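Local coordinates for protein hydrazine synthase subunit alpha (PDB 5C2V) that catalyses, as part of the hydrazine synthase complex, the condensation of hydroxylamine with ammonia to yield hydrazine, the second half-reaction of making hydrazine from nitric oxide and ammonium, at residues Pro231-Thr234 against Asn238-Phe241; Arg270-Asn275 against Arg296-Val301; Lys706-Ser711 against Leu763-Asp768. One frame throughout, in Å; residues are numbered along the deposited sequence.

Interaction 1: residues Pro231-Thr234 against Asn238-Phe241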
# COMPACT_ATOMS: atom_id res chain seq x y z
N PRO D 231 -7.09 6.91 -27.27
CA PRO D 231 -5.85 7.04 -28.05
C PRO D 231 -5.57 8.48 -28.46
O PRO D 231 -6.50 9.25 -28.71
CB PRO D 231 -6.12 6.16 -29.27
CG PRO D 231 -7.59 6.24 -29.46
CD PRO D 231 -8.19 6.34 -28.08
N TRP D 232 -4.29 8.84 -28.51
CA TRP D 232 -3.88 10.19 -28.90
C TRP D 232 -2.52 10.13 -29.60
O TRP D 232 -2.03 9.05 -29.92
CB TRP D 232 -3.84 11.11 -27.68
CG TRP D 232 -3.94 12.58 -28.02
CD1 TRP D 232 -3.01 13.54 -27.76
CD2 TRP D 232 -5.03 13.24 -28.68
NE1 TRP D 232 -3.45 14.76 -28.21
CE2 TRP D 232 -4.69 14.60 -28.78
CE3 TRP D 232 -6.26 12.81 -29.19
CZ2 TRP D 232 -5.53 15.54 -29.38
CZ3 TRP D 232 -7.09 13.74 -29.78
CH2 TRP D 232 -6.73 15.09 -29.87
N LEU D 233 -1.92 11.29 -29.84
CA LEU D 233 -0.67 11.35 -30.60
C LEU D 233 0.53 11.77 -29.75
O LEU D 233 0.45 12.72 -28.97
CB LEU D 233 -0.83 12.31 -31.78
CG LEU D 233 -1.97 12.00 -32.75
CD1 LEU D 233 -2.07 13.07 -33.82
CD2 LEU D 233 -1.79 10.62 -33.37
N THR D 234 1.64 11.06 -29.92
CA THR D 234 2.90 11.44 -29.30
C THR D 234 3.66 12.37 -30.24
O THR D 234 3.47 12.31 -31.46
CB THR D 234 3.78 10.21 -28.98
OG1 THR D 234 4.26 9.63 -30.20
CG2 THR D 234 2.98 9.17 -28.21
N ASN D 238 3.88 8.32 -32.25
CA ASN D 238 3.26 7.08 -31.78
C ASN D 238 1.90 7.34 -31.15
O ASN D 238 1.45 8.48 -31.06
CB ASN D 238 4.18 6.37 -30.79
CG ASN D 238 5.56 6.10 -31.36
OD1 ASN D 238 5.79 5.05 -31.96
ND2 ASN D 238 6.47 7.04 -31.19
N ILE D 239 1.24 6.27 -30.71
CA ILE D 239 -0.10 6.37 -30.14
C ILE D 239 -0.08 6.33 -28.61
O ILE D 239 0.32 5.33 -28.01
CB ILE D 239 -1.02 5.24 -30.65
CG1 ILE D 239 -0.99 5.18 -32.18
CG2 ILE D 239 -2.44 5.43 -30.14
CD1 ILE D 239 -1.47 6.44 -32.85
N LEU D 240 -0.53 7.42 -28.00
CA LEU D 240 -0.60 7.54 -26.54
C LEU D 240 -2.00 7.18 -26.05
O LEU D 240 -2.99 7.71 -26.55
CB LEU D 240 -0.24 8.95 -26.10
CG LEU D 240 -0.34 9.28 -24.61
CD1 LEU D 240 0.89 8.80 -23.86
CD2 LEU D 240 -0.54 10.78 -24.40
N PHE D 241 -2.08 6.28 -25.07
CA PHE D 241 -3.39 5.86 -24.57
C PHE D 241 -3.35 5.30 -23.15
O PHE D 241 -2.30 5.21 -22.52
CB PHE D 241 -3.99 4.81 -25.51
CG PHE D 241 -3.19 3.54 -25.62
CD1 PHE D 241 -2.07 3.48 -26.44
CD2 PHE D 241 -3.55 2.41 -24.91
CE1 PHE D 241 -1.34 2.31 -26.54
CE2 PHE D 241 -2.82 1.24 -25.01
CZ PHE D 241 -1.71 1.20 -25.83

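Interaction 2: residues Arg270-Asn275 against Arg296-Val301. With HEC (heme c), chain B.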
# COMPACT_ATOMS: atom_id res chain seq x y z
N ARG D 270 4.78 0.05 -24.81
CA ARG D 270 5.63 0.26 -23.65
C ARG D 270 4.97 1.23 -22.67
O ARG D 270 4.25 2.13 -23.08
CB ARG D 270 7.00 0.79 -24.08
CG ARG D 270 6.96 2.15 -24.76
CD ARG D 270 8.32 2.56 -25.30
NE ARG D 270 8.31 3.94 -25.78
CZ ARG D 270 8.68 4.98 -25.05
NH1 ARG D 270 9.08 4.81 -23.79
NH2 ARG D 270 8.64 6.21 -25.56
N PRO D 271 5.21 1.03 -21.36
CA PRO D 271 4.60 1.88 -20.33
C PRO D 271 5.21 3.27 -20.27
O PRO D 271 6.39 3.44 -20.57
CB PRO D 271 4.89 1.11 -19.04
CG PRO D 271 6.15 0.39 -19.33
CD PRO D 271 6.05 -0.03 -20.77
N ILE D 272 4.41 4.26 -19.88
CA ILE D 272 4.91 5.61 -19.68
C ILE D 272 4.84 5.97 -18.20
O ILE D 272 5.88 6.23 -17.58
CB ILE D 272 4.12 6.64 -20.51
CG1 ILE D 272 4.35 6.41 -22.00
CG2 ILE D 272 4.52 8.06 -20.13
CD1 ILE D 272 5.80 6.58 -22.43
N TYR D 273 3.64 6.00 -17.63
CA TYR D 273 3.52 6.29 -16.20
C TYR D 273 2.30 5.63 -15.54
O TYR D 273 1.24 5.53 -16.15
CB TYR D 273 3.47 7.80 -15.97
CG TYR D 273 3.66 8.21 -14.52
CD1 TYR D 273 4.92 8.20 -13.94
CD2 TYR D 273 2.58 8.61 -13.74
CE1 TYR D 273 5.10 8.57 -12.62
CE2 TYR D 273 2.76 8.98 -12.42
CZ TYR D 273 4.02 8.97 -11.87
OH TYR D 273 4.20 9.34 -10.55
N GLY D 274 2.47 5.19 -14.30
CA GLY D 274 1.36 4.74 -13.49
C GLY D 274 1.17 3.25 -13.25
O GLY D 274 0.28 2.86 -12.50
N ASN D 275 1.97 2.41 -13.90
CA ASN D 275 1.80 0.96 -13.75
C ASN D 275 2.73 0.27 -12.74
O ASN D 275 2.56 -0.91 -12.46
CB ASN D 275 1.98 0.28 -15.11
CG ASN D 275 1.45 -1.13 -15.14
OD1 ASN D 275 0.24 -1.35 -15.08
ND2 ASN D 275 2.35 -2.11 -15.22
N ARG D 296 5.91 20.53 -22.96
CA ARG D 296 5.84 19.10 -23.24
C ARG D 296 5.43 18.29 -22.01
O ARG D 296 6.20 17.47 -21.51
CB ARG D 296 7.18 18.58 -23.77
CG ARG D 296 7.34 18.72 -25.27
CD ARG D 296 8.78 18.46 -25.69
NE ARG D 296 8.87 17.98 -27.07
CZ ARG D 296 9.11 16.71 -27.40
NH1 ARG D 296 9.29 15.80 -26.45
NH2 ARG D 296 9.17 16.36 -28.67
N LYS D 297 4.20 18.51 -21.55
CA LYS D 297 3.69 17.80 -20.39
C LYS D 297 2.51 16.91 -20.78
O LYS D 297 1.61 17.34 -21.49
CB LYS D 297 3.25 18.77 -19.29
CG LYS D 297 4.38 19.59 -18.69
CD LYS D 297 3.85 20.52 -17.61
CE LYS D 297 4.97 21.32 -16.97
NZ LYS D 297 4.46 22.26 -15.93
N ILE D 298 2.53 15.67 -20.31
CA ILE D 298 1.37 14.81 -20.45
C ILE D 298 0.37 15.23 -19.38
O ILE D 298 0.65 15.13 -18.19
CB ILE D 298 1.71 13.32 -20.28
CG1 ILE D 298 2.81 12.90 -21.27
CG2 ILE D 298 0.47 12.46 -20.46
CD1 ILE D 298 3.25 11.46 -21.11
N VAL D 299 -0.78 15.70 -19.83
CA VAL D 299 -1.83 16.16 -18.93
C VAL D 299 -3.02 15.22 -19.04
O VAL D 299 -3.54 14.99 -20.13
CB VAL D 299 -2.27 17.60 -19.26
CG1 VAL D 299 -3.48 17.99 -18.42
CG2 VAL D 299 -1.13 18.57 -19.04
N TYR D 300 -3.43 14.67 -17.91
CA TYR D 300 -4.47 13.65 -17.93
C TYR D 300 -5.46 13.81 -16.79
O TYR D 300 -5.19 14.47 -15.79
CB TYR D 300 -3.84 12.26 -17.89
CG TYR D 300 -3.02 11.97 -16.65
CD1 TYR D 300 -1.73 12.47 -16.52
CD2 TYR D 300 -3.52 11.18 -15.62
CE1 TYR D 300 -0.97 12.21 -15.39
CE2 TYR D 300 -2.77 10.91 -14.49
CZ TYR D 300 -1.49 11.43 -14.38
OH TYR D 300 -0.74 11.16 -13.26
N VAL D 301 -6.62 13.18 -16.97
CA VAL D 301 -7.65 13.16 -15.94
C VAL D 301 -7.36 12.04 -14.96
O VAL D 301 -7.32 10.86 -15.33
CB VAL D 301 -9.05 12.96 -16.55
CG1 VAL D 301 -10.07 12.66 -15.45
CG2 VAL D 301 -9.46 14.19 -17.34
FE HEC B . 7.95 -7.69 -18.47
CHA HEC B . 5.68 -5.83 -16.65
CHB HEC B . 6.97 -6.05 -21.32
CHC HEC B . 9.91 -9.80 -20.38
CHD HEC B . 8.78 -9.49 -15.67
NA HEC B . 6.59 -6.22 -18.90
C1A HEC B . 5.75 -5.59 -18.00
C2A HEC B . 4.94 -4.64 -18.72
C3A HEC B . 5.29 -4.69 -20.01
C4A HEC B . 6.33 -5.69 -20.15
CMA HEC B . 4.69 -3.85 -21.16
CAA HEC B . 3.86 -3.72 -18.10
CBA HEC B . 4.43 -2.33 -17.86
CGA HEC B . 5.48 -2.36 -16.78
O1A HEC B . 6.59 -1.80 -17.00
O2A HEC B . 5.22 -2.94 -15.70
NB HEC B . 8.27 -7.98 -20.51
C1B HEC B . 7.96 -7.00 -21.44
C2B HEC B . 8.87 -7.15 -22.56
C3B HEC B . 9.68 -8.18 -22.31
C4B HEC B . 9.32 -8.73 -21.01
CMB HEC B . 8.89 -6.27 -23.83
CAB HEC B . 10.80 -8.68 -23.24
CBB HEC B . 10.46 -10.09 -23.77
NC HEC B . 9.17 -9.31 -18.09
C1C HEC B . 9.81 -10.09 -19.03
C2C HEC B . 10.42 -11.21 -18.35
C3C HEC B . 10.02 -11.18 -17.08
C4C HEC B . 9.28 -9.95 -16.87
CMC HEC B . 11.11 -12.41 -19.04
CAC HEC B . 10.38 -12.22 -16.00
CBC HEC B . 9.11 -12.97 -15.54
ND HEC B . 7.32 -7.67 -16.47
C1D HEC B . 7.84 -8.50 -15.49
C2D HEC B . 7.22 -8.18 -14.22
C3D HEC B . 6.26 -7.03 -14.53
C4D HEC B . 6.38 -6.79 -15.95
CMD HEC B . 7.50 -8.85 -12.86
CAD HEC B . 5.33 -6.29 -13.54
CBD HEC B . 4.27 -7.26 -13.04
CGD HEC B . 3.38 -6.56 -12.05
O1D HEC B . 2.58 -7.27 -11.39
O2D HEC B . 3.47 -5.31 -11.92

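Interaction 3: residues Lys706-Ser711 against Leu763-Asp768. With CA (calcium ion), chain Z; HEC (heme c), chain C.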
# COMPACT_ATOMS: atom_id res chain seq x y z
N LYS D 706 -4.13 -20.85 2.86
CA LYS D 706 -3.47 -21.83 3.70
C LYS D 706 -2.56 -22.74 2.86
O LYS D 706 -1.36 -22.79 3.08
CB LYS D 706 -4.50 -22.69 4.45
CG LYS D 706 -5.30 -21.94 5.51
CD LYS D 706 -6.25 -22.88 6.24
CE LYS D 706 -6.97 -22.18 7.38
NZ LYS D 706 -7.85 -23.12 8.14
N TYR D 707 -3.16 -23.46 1.91
CA TYR D 707 -2.40 -24.41 1.10
C TYR D 707 -2.01 -23.95 -0.31
O TYR D 707 -1.25 -24.65 -0.99
CB TYR D 707 -3.20 -25.71 0.98
CG TYR D 707 -3.66 -26.24 2.31
CD1 TYR D 707 -2.81 -27.01 3.10
CD2 TYR D 707 -4.93 -25.97 2.79
CE1 TYR D 707 -3.22 -27.50 4.32
CE2 TYR D 707 -5.35 -26.46 4.01
CZ TYR D 707 -4.49 -27.22 4.77
OH TYR D 707 -4.90 -27.71 5.99
N VAL D 708 -2.48 -22.79 -0.75
CA VAL D 708 -2.28 -22.41 -2.15
C VAL D 708 -1.95 -20.94 -2.37
O VAL D 708 -2.67 -20.05 -1.90
CB VAL D 708 -3.53 -22.77 -3.01
CG1 VAL D 708 -3.50 -22.03 -4.34
CG2 VAL D 708 -3.62 -24.27 -3.23
N ASN D 709 -0.86 -20.69 -3.09
CA ASN D 709 -0.52 -19.34 -3.53
C ASN D 709 -0.66 -19.24 -5.05
O ASN D 709 0.16 -19.78 -5.78
CB ASN D 709 0.90 -18.97 -3.10
CG ASN D 709 1.03 -18.84 -1.59
OD1 ASN D 709 1.14 -17.74 -1.05
ND2 ASN D 709 1.02 -19.98 -0.90
N PRO D 710 -1.71 -18.56 -5.53
CA PRO D 710 -1.95 -18.43 -6.97
C PRO D 710 -0.79 -17.77 -7.72
O PRO D 710 -0.27 -16.73 -7.30
CB PRO D 710 -3.21 -17.57 -7.03
CG PRO D 710 -3.92 -17.88 -5.75
CD PRO D 710 -2.83 -18.03 -4.73
N SER D 711 -0.40 -18.41 -8.81
CA SER D 711 0.73 -18.02 -9.66
C SER D 711 2.07 -17.98 -8.93
O SER D 711 3.02 -17.38 -9.41
CB SER D 711 0.46 -16.65 -10.29
OG SER D 711 1.58 -16.20 -11.04
N LEU D 763 -0.76 -21.54 -12.85
CA LEU D 763 -1.72 -20.97 -13.79
C LEU D 763 -2.73 -20.05 -13.12
O LEU D 763 -3.53 -19.40 -13.79
CB LEU D 763 -2.46 -22.09 -14.54
CG LEU D 763 -1.76 -22.74 -15.72
CD1 LEU D 763 -2.54 -23.96 -16.19
CD2 LEU D 763 -1.59 -21.75 -16.86
N GLY D 764 -2.68 -19.99 -11.79
CA GLY D 764 -3.64 -19.19 -11.04
C GLY D 764 -4.67 -20.02 -10.29
O GLY D 764 -5.58 -19.47 -9.68
N ALA D 765 -4.51 -21.34 -10.34
CA ALA D 765 -5.34 -22.26 -9.55
C ALA D 765 -6.83 -22.10 -9.82
O ALA D 765 -7.62 -21.98 -8.89
CB ALA D 765 -5.05 -22.09 -8.06
N GLN D 766 -7.21 -22.10 -11.09
CA GLN D 766 -8.61 -21.98 -11.46
C GLN D 766 -9.37 -23.28 -11.21
O GLN D 766 -8.81 -24.26 -10.74
CB GLN D 766 -8.75 -21.58 -12.94
CG GLN D 766 -8.20 -20.21 -13.29
CD GLN D 766 -6.70 -20.22 -13.50
OE1 GLN D 766 -6.06 -21.27 -13.45
NE2 GLN D 766 -6.13 -19.05 -13.75
N TRP D 767 -10.66 -23.25 -11.52
CA TRP D 767 -11.55 -24.39 -11.39
C TRP D 767 -12.04 -24.77 -12.78
O TRP D 767 -11.78 -25.87 -13.28
CB TRP D 767 -12.72 -24.07 -10.47
CG TRP D 767 -13.97 -24.88 -10.70
CD1 TRP D 767 -15.01 -24.57 -11.52
CD2 TRP D 767 -14.33 -26.11 -10.05
NE1 TRP D 767 -15.98 -25.54 -11.45
CE2 TRP D 767 -15.59 -26.50 -10.56
CE3 TRP D 767 -13.70 -26.94 -9.11
CZ2 TRP D 767 -16.23 -27.67 -10.15
CZ3 TRP D 767 -14.34 -28.10 -8.71
CH2 TRP D 767 -15.59 -28.45 -9.23
N ASP D 768 -12.74 -23.83 -13.41
CA ASP D 768 -13.21 -24.02 -14.76
C ASP D 768 -12.27 -23.26 -15.69
O ASP D 768 -12.32 -22.04 -15.78
CB ASP D 768 -14.65 -23.51 -14.88
CG ASP D 768 -15.39 -24.09 -16.05
OD1 ASP D 768 -14.78 -24.22 -17.13
OD2 ASP D 768 -16.58 -24.44 -15.89
CA CA Z . -16.35 -23.59 -18.74
FE HEC C . -1.95 -35.70 3.72
CHA HEC C . -1.20 -33.62 6.35
CHB HEC C . -2.02 -33.00 1.60
CHC HEC C . -2.58 -37.79 1.04
CHD HEC C . -2.13 -38.41 5.83
NA HEC C . -1.70 -33.68 3.94
C1A HEC C . -1.32 -33.05 5.11
C2A HEC C . -1.07 -31.65 4.79
C3A HEC C . -1.30 -31.48 3.48
C4A HEC C . -1.70 -32.75 2.92
CMA HEC C . -1.15 -30.15 2.71
CAA HEC C . -0.63 -30.56 5.79
CBA HEC C . -1.85 -29.92 6.43
CGA HEC C . -1.42 -28.76 7.29
O1A HEC C . -2.24 -27.83 7.51
O2A HEC C . -0.25 -28.76 7.74
NB HEC C . -2.30 -35.44 1.70
C1B HEC C . -2.17 -34.24 1.02
C2B HEC C . -2.20 -34.53 -0.40
C3B HEC C . -2.37 -35.85 -0.55
C4B HEC C . -2.42 -36.45 0.77
CMB HEC C . -2.10 -33.49 -1.53
CAB HEC C . -2.46 -36.64 -1.88
CBB HEC C . -1.08 -36.69 -2.56
NC HEC C . -2.29 -37.72 3.47
C1C HEC C . -2.53 -38.37 2.28
C2C HEC C . -2.61 -39.79 2.55
C3C HEC C . -2.61 -39.95 3.88
C4C HEC C . -2.32 -38.66 4.48
CMC HEC C . -3.04 -40.84 1.50
CAC HEC C . -2.75 -41.29 4.65
CBC HEC C . -1.56 -42.22 4.36
ND HEC C . -1.71 -35.96 5.79
C1D HEC C . -1.81 -37.21 6.42
C2D HEC C . -1.51 -37.03 7.82
C3D HEC C . -1.20 -35.54 8.01
C4D HEC C . -1.36 -34.95 6.69
CMD HEC C . -1.48 -38.13 8.90
CAD HEC C . -0.83 -34.88 9.36
CBD HEC C . 0.23 -33.78 9.28
CGD HEC C . 1.49 -34.26 8.61
O1D HEC C . 2.26 -33.40 8.11
O2D HEC C . 1.73 -35.50 8.57
O HOH W 1 -18.24 -23.98 -17.30
O HOH W 2 -16.24 -21.30 -18.09

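Interaction 1: residues Pro231-Thr234 against Asn238-Phe241
Trp232 and Leu240 pair across the hairpin as an antiparallel hydrogen-bonded pair, with Leu240 N giving a bond of 2.9 Å to Trp232 O; the reverse bond, Trp232 N to Leu240 O, is bent to 127° and weak. Both side chains leave on the same face of the sheet, yet they meet little beyond their CB atoms, because Trp232 CG stands anti to the backbone N (chi1 -158°) and the indole swings off the hairpin. On the other face, Leu233 CD2 and Ile239 CD1 lie 4.2 Å apart in a non-hydrogen-bonded pair, and Ile239 CG2 rests 3.9 Å from Pro231 CB. Thr234 closes the turn end: its N donates to Asn238 O over 2.8 Å. A chi1 of 70° puts its OG1 between the backbone N and the carbonyl carbon, where it receives Asn238 N, while CG2 lies 3.3 Å from Asn238 O and also reaches Leu240 CB. Asp236, inside the connection, accepts from Asn238 ND2 and is also bonded to Thr234 OG1. Strand 228-233 is outermost in a four-stranded antiparallel sheet, with 239-245 next to it. Strand 256-262 follows, touched by Leu240 and Phe241, whereas strands 124-131 and 186-191 pack against Pro231, and the indole makes a cation-pi contact with Lys290.

Interaction 2: residues Arg270-Asn275 against Arg296-Val301
Ile298 and Tyr300 bring strand 297-303 against Ile272 and Tyr273 at the end of strand 270-273, with no hydrogen bond between the segments and only 103 Å² buried. The nearest CA atoms, those of Tyr273 and Ile298, are 9.8 Å apart, so side chains alone span the gap. Before them, Arg296 turns to a salt bridge with Asp319 and Lys297 to one with Glu327. Ile298 then holds CG1 anti to the carbonyl carbon (chi1 -56°), and a trans chi2 of 177° stretches CD1 outward to meet Ile272 CG2 at 3.8 Å, the two chains crossing obliquely. Tyr300, two residues on and directed to the same side, sets its OH 4.2 Å from Tyr273 CE2 in an oblique approach; that hydroxyl has a weak bond to Arg286, and Tyr273 OH is held by Asn323 and Ile280. Ile272 and Tyr273 together stand opposite the single residue Ile259 of strand 256-262, which makes a classic bulge. On either side of it in sequence, Pro271 CG lies 3.2 Å from the heme c propionate oxygen O1A, and Asn275 ND2 donates to O2A over 3.0 Å. Side chains of two consecutive four-stranded antiparallel sheets thus pack together, as neighbouring blades do in a beta-propeller, beside the pocket of the heme whose iron is bound by Tyr564.

Interaction 3: residues Lys706-Ser711 against Leu763-Asp768
Val708 and Ala765 make the apolar touch between these two loops: Val708 CG1, anti to its own N at chi1 163°, extends to within 4.0 Å of Ala765 CB. Pro710 CB lies 4.0 Å from Gly764 O, the carbonyl just before Ala765, and the CA atoms of Pro710 and Gly764 are 4.5 Å apart. No hydrogen bond joins the segments; 147 Å² is buried between them, by packing. Gly764 is the first residue past helix 751-762 to leave helical angles, with the positive phi of a Schellman motif. Gln766 folds back on this turn, its chi2 of 82° bending the chain so that NE2 donates to Leu763 O; the acceptor is nearly in the amide plane.

The outer ends of the segments serve different sites. Tyr707 holds CG beside its backbone N, opposite the carbonyl carbon (chi1 -51°), which directs the ring to the heme c propionate: OH bonds to O1A at 3.1 Å, and CBA of that propionate lies in plane at the ring edge. Arg721 and Arg733 also hold this heme. At the far end, Asp768 extends its carboxylate with CG on the side away from the backbone N, and OD1 binds calcium at 2.3 Å. Arg647 pairs with OD2, while two waters, Ile770, Gly772 and Asp774 complete the metal site. The arrangement is a contact of loop 706-711 with the chain leaving the C-terminal end of helix 751-762, in the C-terminal domain, between the pocket of its bis-histidine heme and a calcium site.

In the fold
All three contacts are buried, but they differ in what they join. Interaction 1 pairs neighbouring strands of one sheet through backbone hydrogen bonds, and it buries 381 Å². Interaction 2 starts from the last strand of that same sheet and reaches a strand of the following one, by side chains alone. The centres of interaction 1 and interaction 2 are about 10 Å apart, and the nearest atoms of interaction 1 and interaction 2 about 4 Å. Interaction 3 lies on the other side of the chain's centre from interaction 1, 37 Å away between centres, and packs irregular loops in the cytochrome c domain. Interactions 2 and 3 each have a residue bonded to a heme propionate, of different hemes, whereas interaction 1 lies away from the annotated sites.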